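PDB 4GRX: aminotransferase from Paracoccus denitrificans, which probably catalyses pyridoxal phosphate-dependent transfer of amino groups from amines or omega-amino acids to keto acceptors, as a class III omega-aminotransferase. Local coordinates for residues Thr192-Tyr196 / Phe209-Leu213; Phe389-Ala395 / Gln431-Pro437. All coordinates share one frame; numbering follows the deposited sequence.

Interaction 1. Residues Thr192-Tyr196 / Phe209-Leu213; sequences TCPHY and FVARL
Phe209 swings CG anti to the backbone N (chi1 179°), which carries its ring off the helix and into the bend of loop 192-196. Tyr196 has nearly the same first torsion (176°), and the two side chains run antiparallel, one beside the other. The rings meet obliquely, centroids 5.6 Å apart and planes at 55°, while Tyr196 CD2 lies alongside Phe209 CB at 3.7 Å. Over one face of the Phe209 ring sits Tyr196 CA, a CH-pi contact 4.2 Å from the centroid. The far rim of that ring reaches the backbone: Phe209 CE2 lies 3.7 Å from Pro194 C, and Phe209 CZ comes 3.8 Å from Cys193 O, near the ring plane. Pro194 is the centre of an inverse gamma turn, closed by His195 N bonding to Cys193 O at 2.7 Å. Cut back to an alanine, Phe209 would probably leave a gap beneath this turn, and Tyr196 CA and the Pro194 backbone without their aromatic support. One helical turn on, Leu213 splits its methyls, CD1 against Pro194 CB at 3.6 Å and CD2 crossing the Thr192 side chain. Glu216 of the same helix accepts a hydrogen bond from Thr192 N. The loop thus runs from edge strand 188-191 of the large-domain sheet to helix 196-199, with His195 in the N-cap position; helix 206-224 packs against it, and Tyr250 of helix 250-260 touches Pro194 and Leu213.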
loop_
_atom_site.group_PDB
_atom_site.type_symbol
_atom_site.label_atom_id
_atom_site.label_comp_id
_atom_site.label_asym_id
_atom_site.label_seq_id
_atom_site.Cartn_x
_atom_site.Cartn_y
_atom_site.Cartn_z
ATOM N N THR A 192 24.338 -9.861 -10.140
ATOM C CA THR A 192 24.729 -8.890 -11.164
ATOM C C THR A 192 23.570 -8.554 -12.102
ATOM O O THR A 192 22.802 -9.431 -12.532
ATOM C CB THR A 192 25.908 -9.397 -12.009
ATOM O OG1 THR A 192 26.890 -9.968 -11.156
ATOM C CG2 THR A 192 26.540 -8.287 -12.778
ATOM N N CYS A 193 23.459 -7.273 -12.413
ATOM C CA CYS A 193 22.463 -6.776 -13.328
ATOM C C CYS A 193 22.839 -7.181 -14.773
ATOM O O CYS A 193 23.963 -6.919 -15.201
ATOM C CB CYS A 193 22.395 -5.259 -13.193
ATOM S SG CYS A 193 21.409 -4.489 -14.485
ATOM N N PRO A 194 21.905 -7.815 -15.526
ATOM C CA PRO A 194 22.219 -8.281 -16.889
ATOM C C PRO A 194 22.284 -7.154 -17.934
ATOM O O PRO A 194 21.696 -7.257 -19.010
ATOM C CB PRO A 194 21.088 -9.275 -17.196
ATOM C CG PRO A 194 19.949 -8.847 -16.326
ATOM C CD PRO A 194 20.545 -8.207 -15.098
ATOM N N HIS A 195 23.018 -6.095 -17.607
ATOM C CA HIS A 195 23.237 -4.952 -18.473
ATOM C C HIS A 195 24.578 -5.150 -19.092
ATOM O O HIS A 195 25.618 -4.872 -18.483
ATOM C CB HIS A 195 23.199 -3.673 -17.639
ATOM C CG HIS A 195 23.226 -2.392 -18.449
ATOM N ND1 HIS A 195 23.261 -1.176 -17.869
ATOM C CD2 HIS A 195 23.244 -2.168 -19.824
ATOM C CE1 HIS A 195 23.273 -0.224 -18.819
ATOM N NE2 HIS A 195 23.265 -0.831 -20.014
ATOM N N TYR A 196 24.565 -5.645 -20.318
ATOM C CA TYR A 196 25.781 -6.059 -20.999
ATOM C C TYR A 196 26.768 -4.906 -21.201
ATOM O O TYR A 196 27.959 -5.051 -20.953
ATOM C CB TYR A 196 25.429 -6.768 -22.316
ATOM C CG TYR A 196 26.627 -7.133 -23.134
ATOM C CD1 TYR A 196 26.790 -6.635 -24.440
ATOM C CD2 TYR A 196 27.621 -7.958 -22.606
ATOM C CE1 TYR A 196 27.912 -6.959 -25.190
ATOM C CE2 TYR A 196 28.741 -8.284 -23.342
ATOM C CZ TYR A 196 28.880 -7.782 -24.629
ATOM O OH TYR A 196 29.995 -8.119 -25.340
ATOM N N PHE A 209 28.876 -13.293 -21.377
ATOM C CA PHE A 209 28.266 -12.544 -20.300
ATOM C C PHE A 209 27.056 -13.265 -19.701
ATOM O O PHE A 209 26.934 -13.340 -18.475
ATOM C CB PHE A 209 27.871 -11.153 -20.801
ATOM C CG PHE A 209 27.200 -10.300 -19.766
ATOM C CD1 PHE A 209 27.909 -9.816 -18.672
ATOM C CD2 PHE A 209 25.852 -9.964 -19.888
ATOM C CE1 PHE A 209 27.290 -9.011 -17.722
ATOM C CE2 PHE A 209 25.224 -9.163 -18.932
ATOM C CZ PHE A 209 25.948 -8.679 -17.857
ATOM N N VAL A 210 26.163 -13.780 -20.552
ATOM C CA VAL A 210 24.972 -14.489 -20.077
ATOM C C VAL A 210 25.357 -15.785 -19.372
ATOM O O VAL A 210 24.762 -16.142 -18.346
ATOM C CB VAL A 210 23.934 -14.762 -21.194
ATOM C CG1 VAL A 210 22.900 -15.796 -20.738
ATOM C CG2 VAL A 210 23.245 -13.464 -21.603
ATOM N N ALA A 211 26.368 -16.471 -19.900
ATOM C CA ALA A 211 26.872 -17.670 -19.234
ATOM C C ALA A 211 27.490 -17.362 -17.853
ATOM O O ALA A 211 27.309 -18.146 -16.912
ATOM C CB ALA A 211 27.842 -18.419 -20.124
ATOM N N ARG A 212 28.173 -16.217 -17.724
ATOM C CA ARG A 212 28.750 -15.813 -16.436
ATOM C C ARG A 212 27.664 -15.558 -15.410
ATOM O O ARG A 212 27.821 -15.932 -14.251
ATOM C CB ARG A 212 29.683 -14.607 -16.550
ATOM C CG ARG A 212 30.146 -14.050 -15.206
ATOM C CD ARG A 212 31.425 -13.217 -15.281
ATOM N NE ARG A 212 31.338 -12.054 -16.184
ATOM C CZ ARG A 212 30.818 -10.868 -15.858
ATOM N NH1 ARG A 212 30.327 -10.681 -14.642
ATOM N NH2 ARG A 212 30.785 -9.871 -16.753
ATOM N N LEU A 213 26.551 -14.952 -15.819
ATOM C CA LEU A 213 25.457 -14.726 -14.850
ATOM C C LEU A 213 24.709 -16.018 -14.484
ATOM O O LEU A 213 24.224 -16.161 -13.364
ATOM C CB LEU A 213 24.475 -13.648 -15.329
ATOM C CG LEU A 213 24.994 -12.219 -15.579
ATOM C CD1 LEU A 213 23.878 -11.343 -16.124
ATOM C CD2 LEU A 213 25.614 -11.575 -14.347
#

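Interaction 2. Residues Phe389-Ala395 / Gln431-Pro437; sequences FMWALEA and QSIVLCP
Ile433 and Leu393 face each other as a hydrogen-bonded antiparallel pair, and the isoleucine lies along its partner's carbonyl. Ile433 CB starts 3.6 Å from Leu393 O; Ile433 CG1, anti to the carbonyl carbon (chi1 -51°), passes the same Leu393 O at 3.7 Å; and Ile433 CD1 stays 3.6 Å from Leu393 O while also reaching Leu393 CB at 3.9 Å, with the Ala395 methyl a little beyond. Leu453 and Leu457 of helix 443-463 also touch this side chain. The backbone beneath is held by two bonds, Leu393 N to Ile433 O and Ile433 N to Leu393 O. Trp391 and Leu435 repeat the pairing, and Ala395 N bonds to Gln431 O at 2.9 Å. Strands 390-395 and 432-435 are two of the three in an antiparallel sheet, with 390-395 in the middle, consistent with the C-terminal small domain of fold type I aminotransferases. Helix 443-463 lies on the face bearing Leu393, Ile433 and Leu435. The opposite face turns polar at one end: a bend at chi2 (91°) turns the carboxylate of Glu394 toward Ser432, and a water donates to Glu394 OE2 at 2.9 Å while hydrogen-bonding Ser432 OG at 2.8 Å. This buried carboxylate is paired twice, OE2 with Arg198 and OE1 with Arg385, which would balance its charge. Further along the same face, Ala392 CB meets Val434 CG2, whose side chain lies about 9 Å from the bound delta-amino valeric acid.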
loop_
_atom_site.group_PDB
_atom_site.type_symbol
_atom_site.label_atom_id
_atom_site.label_comp_id
_atom_site.label_asym_id
_atom_site.label_seq_id
_atom_site.Cartn_x
_atom_site.Cartn_y
_atom_site.Cartn_z
ATOM N N PHE A 389 7.656 1.095 -26.063
ATOM C CA PHE A 389 7.571 2.485 -25.606
ATOM C C PHE A 389 8.275 2.704 -24.268
ATOM O O PHE A 389 7.757 3.409 -23.389
ATOM C CB PHE A 389 6.113 2.928 -25.501
ATOM C CG PHE A 389 5.587 3.614 -26.728
ATOM C CD1 PHE A 389 6.056 3.277 -27.999
ATOM C CD2 PHE A 389 4.595 4.589 -26.612
ATOM C CE1 PHE A 389 5.556 3.908 -29.127
ATOM C CE2 PHE A 389 4.085 5.217 -27.734
ATOM C CZ PHE A 389 4.565 4.875 -28.998
ATOM N N MET A 390 9.445 2.090 -24.100
ATOM C CA MET A 390 10.284 2.363 -22.941
ATOM C C MET A 390 11.751 2.408 -23.352
ATOM O O MET A 390 12.279 1.459 -23.937
ATOM C CB MET A 390 10.004 1.376 -21.804
ATOM C CG MET A 390 10.369 -0.071 -22.069
ATOM S SD MET A 390 9.836 -1.166 -20.744
ATOM C CE MET A 390 10.737 -0.570 -19.307
ATOM N N TRP A 391 12.393 3.540 -23.081
ATOM C CA TRP A 391 13.708 3.839 -23.658
ATOM C C TRP A 391 14.546 4.695 -22.760
ATOM O O TRP A 391 14.016 5.442 -21.910
ATOM C CB TRP A 391 13.539 4.544 -24.994
ATOM C CG TRP A 391 12.854 3.695 -26.035
ATOM C CD1 TRP A 391 11.499 3.649 -26.330
ATOM C CD2 TRP A 391 13.476 2.713 -26.945
ATOM N NE1 TRP A 391 11.244 2.738 -27.321
ATOM C CE2 TRP A 391 12.385 2.141 -27.734
ATOM C CE3 TRP A 391 14.776 2.270 -27.172
ATOM C CZ2 TRP A 391 12.610 1.170 -28.706
ATOM C CZ3 TRP A 391 14.993 1.290 -28.152
ATOM C CH2 TRP A 391 13.938 0.752 -28.895
ATOM N N ALA A 392 15.864 4.592 -22.938
ATOM C CA ALA A 392 16.807 5.446 -22.219
ATOM C C ALA A 392 18.086 5.776 -22.996
ATOM O O ALA A 392 18.605 4.957 -23.765
ATOM C CB ALA A 392 17.143 4.867 -20.859
ATOM N N LEU A 393 18.557 7.005 -22.790
ATOM C CA LEU A 393 19.855 7.462 -23.239
ATOM C C LEU A 393 20.803 7.568 -22.031
ATOM O O LEU A 393 20.436 8.101 -20.986
ATOM C CB LEU A 393 19.697 8.823 -23.900
ATOM C CG LEU A 393 18.831 8.838 -25.157
ATOM C CD1 LEU A 393 18.046 10.142 -25.287
ATOM C CD2 LEU A 393 19.677 8.559 -26.399
ATOM N N GLU A 394 22.017 7.050 -22.168
ATOM C CA GLU A 394 22.988 7.144 -21.076
ATOM C C GLU A 394 23.980 8.291 -21.282
ATOM O O GLU A 394 24.719 8.298 -22.258
ATOM C CB GLU A 394 23.752 5.846 -20.952
ATOM C CG GLU A 394 24.730 5.863 -19.805
ATOM C CD GLU A 394 24.138 5.357 -18.499
ATOM O OE1 GLU A 394 23.001 4.815 -18.492
ATOM O OE2 GLU A 394 24.836 5.498 -17.475
ATOM N N ALA A 395 24.000 9.257 -20.373
ATOM C CA ALA A 395 24.929 10.383 -20.494
ATOM C C ALA A 395 26.312 10.029 -19.963
ATOM O O ALA A 395 26.450 9.454 -18.874
ATOM C CB ALA A 395 24.390 11.613 -19.783
ATOM N N GLN A 431 22.161 8.944 -14.424
ATOM C CA GLN A 431 22.523 9.552 -15.702
ATOM C C GLN A 431 21.845 8.860 -16.899
ATOM O O GLN A 431 22.302 8.963 -18.044
ATOM C CB GLN A 431 24.046 9.677 -15.839
ATOM C CG GLN A 431 24.644 10.557 -14.743
ATOM C CD GLN A 431 26.103 10.913 -14.942
ATOM O OE1 GLN A 431 26.618 10.928 -16.064
ATOM N NE2 GLN A 431 26.780 11.231 -13.844
ATOM N N SER A 432 20.733 8.183 -16.608
ATOM C CA SER A 432 19.896 7.516 -17.607
ATOM C C SER A 432 18.687 8.385 -17.920
ATOM O O SER A 432 17.762 8.479 -17.099
ATOM C CB SER A 432 19.410 6.156 -17.078
ATOM O OG SER A 432 20.488 5.269 -16.836
ATOM N N ILE A 433 18.699 9.032 -19.086
ATOM C CA ILE A 433 17.566 9.830 -19.559
ATOM C C ILE A 433 16.460 8.909 -20.074
ATOM O O ILE A 433 16.599 8.264 -21.120
ATOM C CB ILE A 433 17.999 10.778 -20.680
ATOM C CG1 ILE A 433 19.234 11.567 -20.245
ATOM C CG2 ILE A 433 16.847 11.692 -21.096
ATOM C CD1 ILE A 433 20.267 11.719 -21.339
ATOM N N VAL A 434 15.357 8.861 -19.336
ATOM C CA VAL A 434 14.295 7.896 -19.576
ATOM C C VAL A 434 13.126 8.524 -20.316
ATOM O O VAL A 434 12.737 9.663 -20.061
ATOM C CB VAL A 434 13.822 7.278 -18.248
ATOM C CG1 VAL A 434 12.594 6.413 -18.438
ATOM C CG2 VAL A 434 14.937 6.459 -17.633
ATOM N N LEU A 435 12.572 7.767 -21.248
ATOM C CA LEU A 435 11.410 8.188 -21.988
ATOM C C LEU A 435 10.420 7.039 -21.958
ATOM O O LEU A 435 10.741 5.904 -22.379
ATOM C CB LEU A 435 11.807 8.533 -23.415
ATOM C CG LEU A 435 12.655 9.782 -23.670
ATOM C CD1 LEU A 435 12.965 9.899 -25.158
ATOM C CD2 LEU A 435 11.969 11.057 -23.168
ATOM N N CYS A 436 9.238 7.311 -21.410
ATOM C CA CYS A 436 8.171 6.313 -21.322
ATOM C C CYS A 436 6.795 6.965 -21.455
ATOM O O CYS A 436 5.986 6.933 -20.512
ATOM C CB CYS A 436 8.285 5.479 -20.030
ATOM S SG CYS A 436 8.202 6.407 -18.473
ATOM N N PRO A 437 6.518 7.546 -22.643
ATOM C CA PRO A 437 5.305 8.336 -22.882
ATOM C C PRO A 437 4.023 7.484 -22.867
ATOM O O PRO A 437 4.102 6.262 -22.992
ATOM C CB PRO A 437 5.530 8.924 -24.290
ATOM C CG PRO A 437 6.739 8.248 -24.857
ATOM C CD PRO A 437 7.213 7.208 -23.901
HETATM O O HOH W 1 22.903 5.503 -15.378
#

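How the interactions relate
Both contacts are largely buried, but they hold different parts of the subunit. Interaction 1, the one whose centre lies farther from the centre of the chain, packs a loop on a helix through aromatic and aliphatic side chains, with no hydrogen bond crossing it. Interaction 2 buries about twice the area and is strand pairing, with five backbone bonds and a polar cluster on one face. Their nearest atoms are about 5 Å apart, and bridging residues connect them: Glu383 of strand 381-387 bonds His195 by its side chain and Glu394 through the backbone, while Arg198, in the helix that Tyr196 begins, pairs with Glu394.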